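Local atomic coordinates of branched-chain alpha-ketoacid decarboxylase (Lactococcus lactis, PDB entry 2VBF), a protein that probably decarboxylates branched-chain and aromatic alpha-keto acids to aldehydes, using thiamine diphosphate and magnesium as cofactors. Residues Asp80-Thr94 with Gly108-Gly121. Sequence-based numbering, arbitrary orientation.
Sequences DGYARTKKAAAFLTT and GSYAENLPVVEIVG
Glu118 lies across the ring of Phe91 and ends at the hydroxyl of Thr93. Its CB sits 3.8 Å from Phe91 CZ; with CG anti to the backbone N (chi1 -178°), the extended chain continues over the ring. Glu118 CG comes over the ring face in a CH-pi contact, 4.0 Å from the Phe91 centroid, and CD follows, 3.4 Å from Phe91 CZ. The carboxylate plane is turned 32° from the ring; OE1 stays beside CZ, whereas Glu118 OE2 accepts a hydrogen bond from Thr93 OG1 through its anti lone pair, at 2.8 Å. Val116 CG1 meets the same ring at its edge.

Strands 89-94 and 116-122 run parallel as neighbours in the six-stranded sheet of the N-terminal thiamine diphosphate-binding domain, joined by helix 97-111 in a beta-alpha-beta crossover. Six backbone hydrogen bonds run along the pair, from Ala89 N to Pro115 O through to Gly121 N to Thr93 O, and Thr94 comes close to the bound cofactor.

Beyond the sheet, a salt-bridge network joins the ends of helices 72-86 and 97-111. Within the first, Arg84 NE bonds Asp80 OD1, which also bonds Tyr429 OH; across the contact Arg84 NH2 forms a salt bridge with Glu112 OE1, 2.9 Å away, from above the carboxylate plane. Ser109 OG donates to Asp80 OD2 at 2.7 Å, and Leu114 CD1 packs 3.5 Å from Arg84 CG.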
ATOM      1  N   ASP A  80       7.902   6.008 -10.054  1.00 10.14           N
ATOM      2  CA  ASP A  80       8.969   6.806  -9.464  1.00 10.21           C
ATOM      3  C   ASP A  80      10.347   6.430 -10.066  1.00 10.69           C
ATOM      4  O   ASP A  80      11.057   7.296 -10.563  1.00 11.58           O
ATOM      5  CB  ASP A  80       8.915   6.654  -7.932  1.00  9.86           C
ATOM      6  CG  ASP A  80       9.942   7.479  -7.197  1.00 10.41           C
ATOM      7  OD1 ASP A  80      11.149   7.348  -7.471  1.00  9.64           O
ATOM      8  OD2 ASP A  80       9.525   8.202  -6.265  1.00 13.48           O
ATOM      9  N   GLY A  81      10.713   5.145 -10.054  1.00 10.46           N
ATOM     10  CA  GLY A  81      11.941   4.699 -10.706  1.00 11.41           C
ATOM     11  C   GLY A  81      12.041   5.093 -12.171  1.00 11.36           C
ATOM     12  O   GLY A  81      13.082   5.545 -12.641  1.00 11.68           O
ATOM     13  N   TYR A  82      10.945   4.927 -12.898  1.00 11.56           N
ATOM     14  CA  TYR A  82      10.894   5.333 -14.301  1.00 12.52           C
ATOM     15  C   TYR A  82      11.164   6.830 -14.431  1.00 12.17           C
ATOM     16  O   TYR A  82      11.924   7.246 -15.309  1.00 12.14           O
ATOM     17  CB  TYR A  82       9.528   4.982 -14.860  1.00 11.31           C
ATOM     18  CG  TYR A  82       9.298   5.175 -16.349  1.00 11.61           C
ATOM     19  CD1 TYR A  82       9.429   4.117 -17.237  1.00 10.28           C
ATOM     20  CD2 TYR A  82       8.862   6.393 -16.851  1.00 12.82           C
ATOM     21  CE1 TYR A  82       9.163   4.269 -18.604  1.00 12.28           C
ATOM     22  CE2 TYR A  82       8.600   6.562 -18.210  1.00 13.27           C
ATOM     23  CZ  TYR A  82       8.749   5.496 -19.086  1.00 12.76           C
ATOM     24  OH  TYR A  82       8.466   5.663 -20.450  1.00 14.47           O
ATOM     25  N   ALA A  83      10.574   7.629 -13.537  1.00 12.46           N
ATOM     26  CA  ALA A  83      10.756   9.086 -13.565  1.00 12.92           C
ATOM     27  C   ALA A  83      12.209   9.472 -13.321  1.00 12.67           C
ATOM     28  O   ALA A  83      12.721  10.401 -13.948  1.00 13.64           O
ATOM     29  CB  ALA A  83       9.843   9.772 -12.546  1.00 12.08           C
ATOM     30  N   ARG A  84      12.875   8.767 -12.408  1.00 11.54           N
ATOM     31  CA  ARG A  84      14.281   9.034 -12.129  1.00 11.90           C
ATOM     32  C   ARG A  84      15.176   8.917 -13.370  1.00 11.54           C
ATOM     33  O   ARG A  84      16.202   9.576 -13.445  1.00 14.19           O
ATOM     34  CB  ARG A  84      14.799   8.137 -11.014  1.00 11.89           C
ATOM     35  CG  ARG A  84      14.228   8.548  -9.680  1.00 11.22           C
ATOM     36  CD  ARG A  84      14.589   7.561  -8.594  1.00 12.21           C
ATOM     37  NE  ARG A  84      13.967   7.885  -7.310  1.00 11.40           N
ATOM     38  CZ  ARG A  84      14.618   8.143  -6.184  1.00 10.32           C
ATOM     39  NH1 ARG A  84      15.928   8.223  -6.159  1.00 10.31           N
ATOM     40  NH2 ARG A  84      13.935   8.349  -5.066  1.00 10.45           N
ATOM     41  N   THR A  85      14.779   8.072 -14.318  1.00 12.81           N
ATOM     42  CA  THR A  85      15.573   7.801 -15.503  1.00 12.40           C
ATOM     43  C   THR A  85      15.025   8.472 -16.767  1.00 13.43           C
ATOM     44  O   THR A  85      15.797   9.083 -17.528  1.00 14.34           O
ATOM     45  CB  THR A  85      15.729   6.284 -15.673  1.00 12.70           C
ATOM     46  OG1 THR A  85      16.614   5.813 -14.648  1.00 14.37           O
ATOM     47  CG2 THR A  85      16.323   5.924 -17.036  1.00 12.18           C
ATOM     48  N   LYS A  86      13.712   8.367 -16.968  1.00 13.18           N
ATOM     49  CA  LYS A  86      13.014   8.963 -18.124  1.00 13.38           C
ATOM     50  C   LYS A  86      12.778  10.462 -17.949  1.00 14.05           C
ATOM     51  O   LYS A  86      12.616  11.186 -18.944  1.00 14.26           O
ATOM     52  CB  LYS A  86      11.672   8.253 -18.360  1.00 13.57           C
ATOM     53  CG  LYS A  86      11.168   8.292 -19.812  1.00 15.96           C
ATOM     54  CD  LYS A  86      11.822   7.180 -20.635  1.00 17.32           C
ATOM     55  CE  LYS A  86      11.296   7.118 -22.053  1.00 18.95           C
ATOM     56  NZ  LYS A  86      12.045   6.115 -22.835  1.00 19.03           N
ATOM     57  N   LYS A  87      12.747  10.914 -16.688  1.00 13.00           N
ATOM     58  CA  LYS A  87      12.574  12.329 -16.302  1.00 12.63           C
ATOM     59  C   LYS A  87      11.107  12.808 -16.399  1.00 12.57           C
ATOM     60  O   LYS A  87      10.802  14.004 -16.285  1.00 13.97           O
ATOM     61  CB  LYS A  87      13.571  13.245 -17.055  1.00 11.83           C
ATOM     62  CG  LYS A  87      15.036  12.778 -16.957  1.00 13.60           C
ATOM     63  CD  LYS A  87      15.503  12.606 -15.507  1.00 13.99           C
ATOM     64  CE  LYS A  87      16.939  12.117 -15.420  1.00 14.52           C
ATOM     65  NZ  LYS A  87      17.390  12.045 -14.020  1.00 11.87           N
ATOM     66  N   ALA A  88      10.213  11.839 -16.578  1.00 12.38           N
ATOM     67  CA  ALA A  88       8.775  12.007 -16.413  1.00 11.68           C
ATOM     68  C   ALA A  88       8.168  10.615 -16.306  1.00 11.74           C
ATOM     69  O   ALA A  88       8.728   9.661 -16.832  1.00 13.15           O
ATOM     70  CB  ALA A  88       8.156  12.790 -17.590  1.00 11.77           C
ATOM     71  N   ALA A  89       7.030  10.500 -15.626  1.00 11.57           N
ATOM     72  CA  ALA A  89       6.329   9.215 -15.544  1.00 11.50           C
ATOM     73  C   ALA A  89       4.841   9.386 -15.300  1.00 11.31           C
ATOM     74  O   ALA A  89       4.387  10.443 -14.880  1.00 10.57           O
ATOM     75  CB  ALA A  89       6.935   8.359 -14.444  1.00 12.42           C
ATOM     76  N   ALA A  90       4.091   8.324 -15.569  1.00  9.92           N
ATOM     77  CA  ALA A  90       2.664   8.268 -15.262  1.00 10.20           C
ATOM     78  C   ALA A  90       2.209   6.874 -14.837  1.00 10.62           C
ATOM     79  O   ALA A  90       2.698   5.839 -15.328  1.00  9.74           O
ATOM     80  CB  ALA A  90       1.829   8.758 -16.464  1.00 10.62           C
ATOM     81  N   PHE A  91       1.281   6.853 -13.884  1.00 10.13           N
ATOM     82  CA  PHE A  91       0.569   5.613 -13.569  1.00 11.13           C
ATOM     83  C   PHE A  91      -0.921   5.894 -13.349  1.00 11.38           C
ATOM     84  O   PHE A  91      -1.313   7.025 -13.093  1.00 10.95           O
ATOM     85  CB  PHE A  91       1.219   4.839 -12.414  1.00 12.40           C
ATOM     86  CG  PHE A  91       1.031   5.453 -11.048  1.00 11.83           C
ATOM     87  CD1 PHE A  91       0.096   4.933 -10.159  1.00 10.43           C
ATOM     88  CD2 PHE A  91       1.836   6.504 -10.629  1.00 12.41           C
ATOM     89  CE1 PHE A  91      -0.075   5.491  -8.902  1.00 11.06           C
ATOM     90  CE2 PHE A  91       1.685   7.059  -9.364  1.00 13.00           C
ATOM     91  CZ  PHE A  91       0.727   6.549  -8.499  1.00 11.45           C
ATOM     92  N   LEU A  92      -1.717   4.847 -13.525  1.00 10.57           N
ATOM     93  CA  LEU A  92      -3.166   4.909 -13.537  1.00 10.88           C
ATOM     94  C   LEU A  92      -3.729   4.025 -12.437  1.00 12.45           C
ATOM     95  O   LEU A  92      -3.380   2.835 -12.352  1.00 12.18           O
ATOM     96  CB  LEU A  92      -3.679   4.410 -14.895  1.00 11.69           C
ATOM     97  CG  LEU A  92      -5.190   4.290 -15.100  1.00 11.48           C
ATOM     98  CD1 LEU A  92      -5.899   5.637 -14.989  1.00 11.36           C
ATOM     99  CD2 LEU A  92      -5.507   3.590 -16.445  1.00 12.60           C
ATOM    100  N   THR A  93      -4.636   4.572 -11.631  1.00 11.09           N
ATOM    101  CA  THR A  93      -5.302   3.788 -10.590  1.00 11.80           C
ATOM    102  C   THR A  93      -6.797   4.008 -10.667  1.00 12.89           C
ATOM    103  O   THR A  93      -7.271   4.831 -11.454  1.00 12.02           O
ATOM    104  CB  THR A  93      -4.799   4.182  -9.188  1.00 11.81           C
ATOM    105  OG1 THR A  93      -5.089   5.566  -8.948  1.00 10.62           O
ATOM    106  CG2 THR A  93      -3.302   3.943  -9.063  1.00 10.64           C
ATOM    107  N   THR A  94      -7.532   3.273  -9.842  1.00 13.79           N
ATOM    108  CA  THR A  94      -8.964   3.458  -9.715  1.00 13.88           C
ATOM    109  C   THR A  94      -9.269   4.209  -8.408  1.00 13.18           C
ATOM    110  O   THR A  94      -8.541   4.120  -7.422  1.00 12.60           O
ATOM    111  CB  THR A  94      -9.675   2.107  -9.817  1.00 15.11           C
ATOM    112  OG1 THR A  94     -11.063   2.303 -10.141  1.00 16.12           O
ATOM    113  CG2 THR A  94      -9.494   1.315  -8.534  1.00 13.16           C
ATOM    114  N   GLY A 108       6.603   9.491  -1.538  1.00  9.87           N
ATOM    115  CA  GLY A 108       8.050   9.387  -1.798  1.00  9.79           C
ATOM    116  C   GLY A 108       8.517  10.180  -3.002  1.00  9.72           C
ATOM    117  O   GLY A 108       9.606  10.776  -2.999  1.00 10.26           O
ATOM    118  N   SER A 109       7.694  10.187  -4.043  1.00  9.42           N
ATOM    119  CA  SER A 109       7.973  10.989  -5.224  1.00 10.05           C
ATOM    120  C   SER A 109       7.918  12.485  -4.860  1.00  9.84           C
ATOM    121  O   SER A 109       8.672  13.278  -5.409  1.00 11.82           O
ATOM    122  CB  SER A 109       6.989  10.655  -6.341  1.00 10.81           C
ATOM    123  OG  SER A 109       7.153   9.311  -6.759  1.00 11.04           O
ATOM    124  N   TYR A 110       7.034  12.861  -3.941  1.00  9.84           N
ATOM    125  CA  TYR A 110       6.990  14.258  -3.482  1.00 10.04           C
ATOM    126  C   TYR A 110       8.230  14.595  -2.643  1.00 10.45           C
ATOM    127  O   TYR A 110       8.900  15.616  -2.866  1.00 10.71           O
ATOM    128  CB  TYR A 110       5.704  14.545  -2.687  1.00 10.67           C
ATOM    129  CG  TYR A 110       5.513  16.025  -2.456  1.00  9.59           C
ATOM    130  CD1 TYR A 110       4.829  16.798  -3.378  1.00  9.66           C
ATOM    131  CD2 TYR A 110       6.070  16.660  -1.348  1.00 10.08           C
ATOM    132  CE1 TYR A 110       4.676  18.176  -3.197  1.00 12.20           C
ATOM    133  CE2 TYR A 110       5.912  18.031  -1.150  1.00 11.83           C
ATOM    134  CZ  TYR A 110       5.218  18.774  -2.078  1.00 12.38           C
ATOM    135  OH  TYR A 110       5.069  20.134  -1.878  1.00 14.59           O
ATOM    136  N   ALA A 111       8.531  13.733  -1.681  1.00  9.57           N
ATOM    137  CA  ALA A 111       9.678  13.944  -0.802  1.00  9.74           C
ATOM    138  C   ALA A 111      10.991  14.096  -1.587  1.00 10.80           C
ATOM    139  O   ALA A 111      11.761  15.018  -1.340  1.00 12.27           O
ATOM    140  CB  ALA A 111       9.779  12.811   0.227  1.00  9.51           C
ATOM    141  N   GLU A 112      11.241  13.185  -2.530  1.00 10.31           N
ATOM    142  CA  GLU A 112      12.500  13.188  -3.278  1.00 11.13           C
ATOM    143  C   GLU A 112      12.358  13.872  -4.640  1.00 11.63           C
ATOM    144  O   GLU A 112      13.280  13.855  -5.454  1.00 11.75           O
ATOM    145  CB  GLU A 112      13.056  11.767  -3.367  1.00 11.27           C
ATOM    146  CG  GLU A 112      13.211  11.167  -1.939  1.00 10.94           C
ATOM    147  CD  GLU A 112      14.286  10.107  -1.789  1.00 10.33           C
ATOM    148  OE1 GLU A 112      14.965   9.760  -2.779  1.00 11.14           O
ATOM    149  OE2 GLU A 112      14.426   9.613  -0.642  1.00 11.20           O
ATOM    150  N   ASN A 113      11.193  14.481  -4.870  1.00 10.92           N
ATOM    151  CA  ASN A 113      10.984  15.419  -5.980  1.00 11.41           C
ATOM    152  C   ASN A 113      11.080  14.779  -7.375  1.00 11.07           C
ATOM    153  O   ASN A 113      11.900  15.201  -8.206  1.00 12.45           O
ATOM    154  CB  ASN A 113      11.962  16.605  -5.847  1.00 12.08           C
ATOM    155  CG  ASN A 113      11.404  17.909  -6.398  1.00 12.21           C
ATOM    156  OD1 ASN A 113      11.238  18.878  -5.652  1.00 14.27           O
ATOM    157  ND2 ASN A 113      11.142  17.956  -7.703  1.00 12.68           N
ATOM    158  N   LEU A 114      10.247  13.765  -7.619  1.00 11.62           N
ATOM    159  CA  LEU A 114      10.172  13.100  -8.929  1.00 11.55           C
ATOM    160  C   LEU A 114       8.880  13.427  -9.679  1.00 10.38           C
ATOM    161  O   LEU A 114       7.788  13.457  -9.088  1.00 12.19           O
ATOM    162  CB  LEU A 114      10.312  11.579  -8.811  1.00 12.14           C
ATOM    163  CG  LEU A 114      11.695  11.052  -8.425  1.00 12.43           C
ATOM    164  CD1 LEU A 114      12.813  11.764  -9.211  1.00 13.66           C
ATOM    165  CD2 LEU A 114      11.929  11.149  -6.923  1.00 12.66           C
ATOM    166  N   PRO A 115       9.016  13.727 -10.984  1.00 10.02           N
ATOM    167  CA  PRO A 115       7.906  14.167 -11.818  1.00 11.92           C
ATOM    168  C   PRO A 115       7.004  13.023 -12.255  1.00 12.65           C
ATOM    169  O   PRO A 115       7.063  12.560 -13.403  1.00 12.24           O
ATOM    170  CB  PRO A 115       8.608  14.869 -12.987  1.00 12.30           C
ATOM    171  CG  PRO A 115       9.898  14.185 -13.092  1.00 11.90           C
ATOM    172  CD  PRO A 115      10.303  13.789 -11.694  1.00 12.35           C
ATOM    173  N   VAL A 116       6.142  12.600 -11.327  1.00 10.19           N
ATOM    174  CA  VAL A 116       5.194  11.511 -11.570  1.00 10.95           C
ATOM    175  C   VAL A 116       3.767  12.056 -11.625  1.00 10.62           C
ATOM    176  O   VAL A 116       3.328  12.769 -10.718  1.00 11.23           O
ATOM    177  CB  VAL A 116       5.286  10.431 -10.460  1.00 10.83           C
ATOM    178  CG1 VAL A 116       4.262   9.321 -10.676  1.00 10.65           C
ATOM    179  CG2 VAL A 116       6.711   9.866 -10.377  1.00 11.48           C
ATOM    180  N   VAL A 117       3.048  11.706 -12.688  1.00 10.84           N
ATOM    181  CA  VAL A 117       1.614  11.973 -12.800  1.00 10.55           C
ATOM    182  C   VAL A 117       0.813  10.738 -12.364  1.00 12.22           C
ATOM    183  O   VAL A 117       0.965   9.663 -12.944  1.00 12.56           O
ATOM    184  CB  VAL A 117       1.219  12.287 -14.270  1.00 11.81           C
ATOM    185  CG1 VAL A 117      -0.234  12.717 -14.342  1.00 11.85           C
ATOM    186  CG2 VAL A 117       2.170  13.352 -14.852  1.00 12.58           C
ATOM    187  N   GLU A 118      -0.038  10.887 -11.359  1.00 12.76           N
ATOM    188  CA  GLU A 118      -1.033   9.862 -11.074  1.00 11.04           C
ATOM    189  C   GLU A 118      -2.363  10.260 -11.677  1.00  9.95           C
ATOM    190  O   GLU A 118      -2.848  11.347 -11.428  1.00  9.43           O
ATOM    191  CB  GLU A 118      -1.194   9.596  -9.588  1.00 11.38           C
ATOM    192  CG  GLU A 118      -2.213   8.472  -9.340  1.00 11.14           C
ATOM    193  CD  GLU A 118      -2.262   8.004  -7.901  1.00 12.45           C
ATOM    194  OE1 GLU A 118      -1.539   8.575  -7.042  1.00 12.74           O
ATOM    195  OE2 GLU A 118      -3.041   7.060  -7.653  1.00 10.63           O
ATOM    196  N   ILE A 119      -2.934   9.363 -12.476  1.00  9.36           N
ATOM    197  CA  ILE A 119      -4.255   9.543 -13.059  1.00 10.61           C
ATOM    198  C   ILE A 119      -5.178   8.590 -12.318  1.00 10.34           C
ATOM    199  O   ILE A 119      -4.889   7.395 -12.234  1.00 11.34           O
ATOM    200  CB  ILE A 119      -4.279   9.190 -14.559  1.00 11.75           C
ATOM    201  CG1 ILE A 119      -3.276  10.049 -15.345  1.00 11.86           C
ATOM    202  CG2 ILE A 119      -5.709   9.310 -15.120  1.00 11.35           C
ATOM    203  CD1 ILE A 119      -2.952   9.516 -16.733  1.00 14.71           C
ATOM    204  N   VAL A 120      -6.263   9.114 -11.756  1.00 11.31           N
ATOM    205  CA  VAL A 120      -7.205   8.317 -10.988  1.00 11.42           C
ATOM    206  C   VAL A 120      -8.545   8.291 -11.723  1.00 11.28           C
ATOM    207  O   VAL A 120      -9.168   9.334 -11.909  1.00 12.43           O
ATOM    208  CB  VAL A 120      -7.411   8.908  -9.584  1.00 12.52           C
ATOM    209  CG1 VAL A 120      -8.315   7.985  -8.750  1.00 13.31           C
ATOM    210  CG2 VAL A 120      -6.073   9.144  -8.906  1.00 11.90           C
ATOM    211  N   GLY A 121      -8.945   7.111 -12.191  1.00 11.76           N
ATOM    212  CA  GLY A 121     -10.246   6.929 -12.803  1.00 10.92           C
ATOM    213  C   GLY A 121     -11.340   6.971 -11.753  1.00 11.20           C
ATOM    214  O   GLY A 121     -11.244   6.293 -10.738  1.00 13.43           O
TER
HETATM  215  O   HOH W   1      11.144   8.538  -4.182  1.00 11.10           O
HETATM  216  O   HOH W   2      17.188  10.450  -4.097  1.00 16.04           O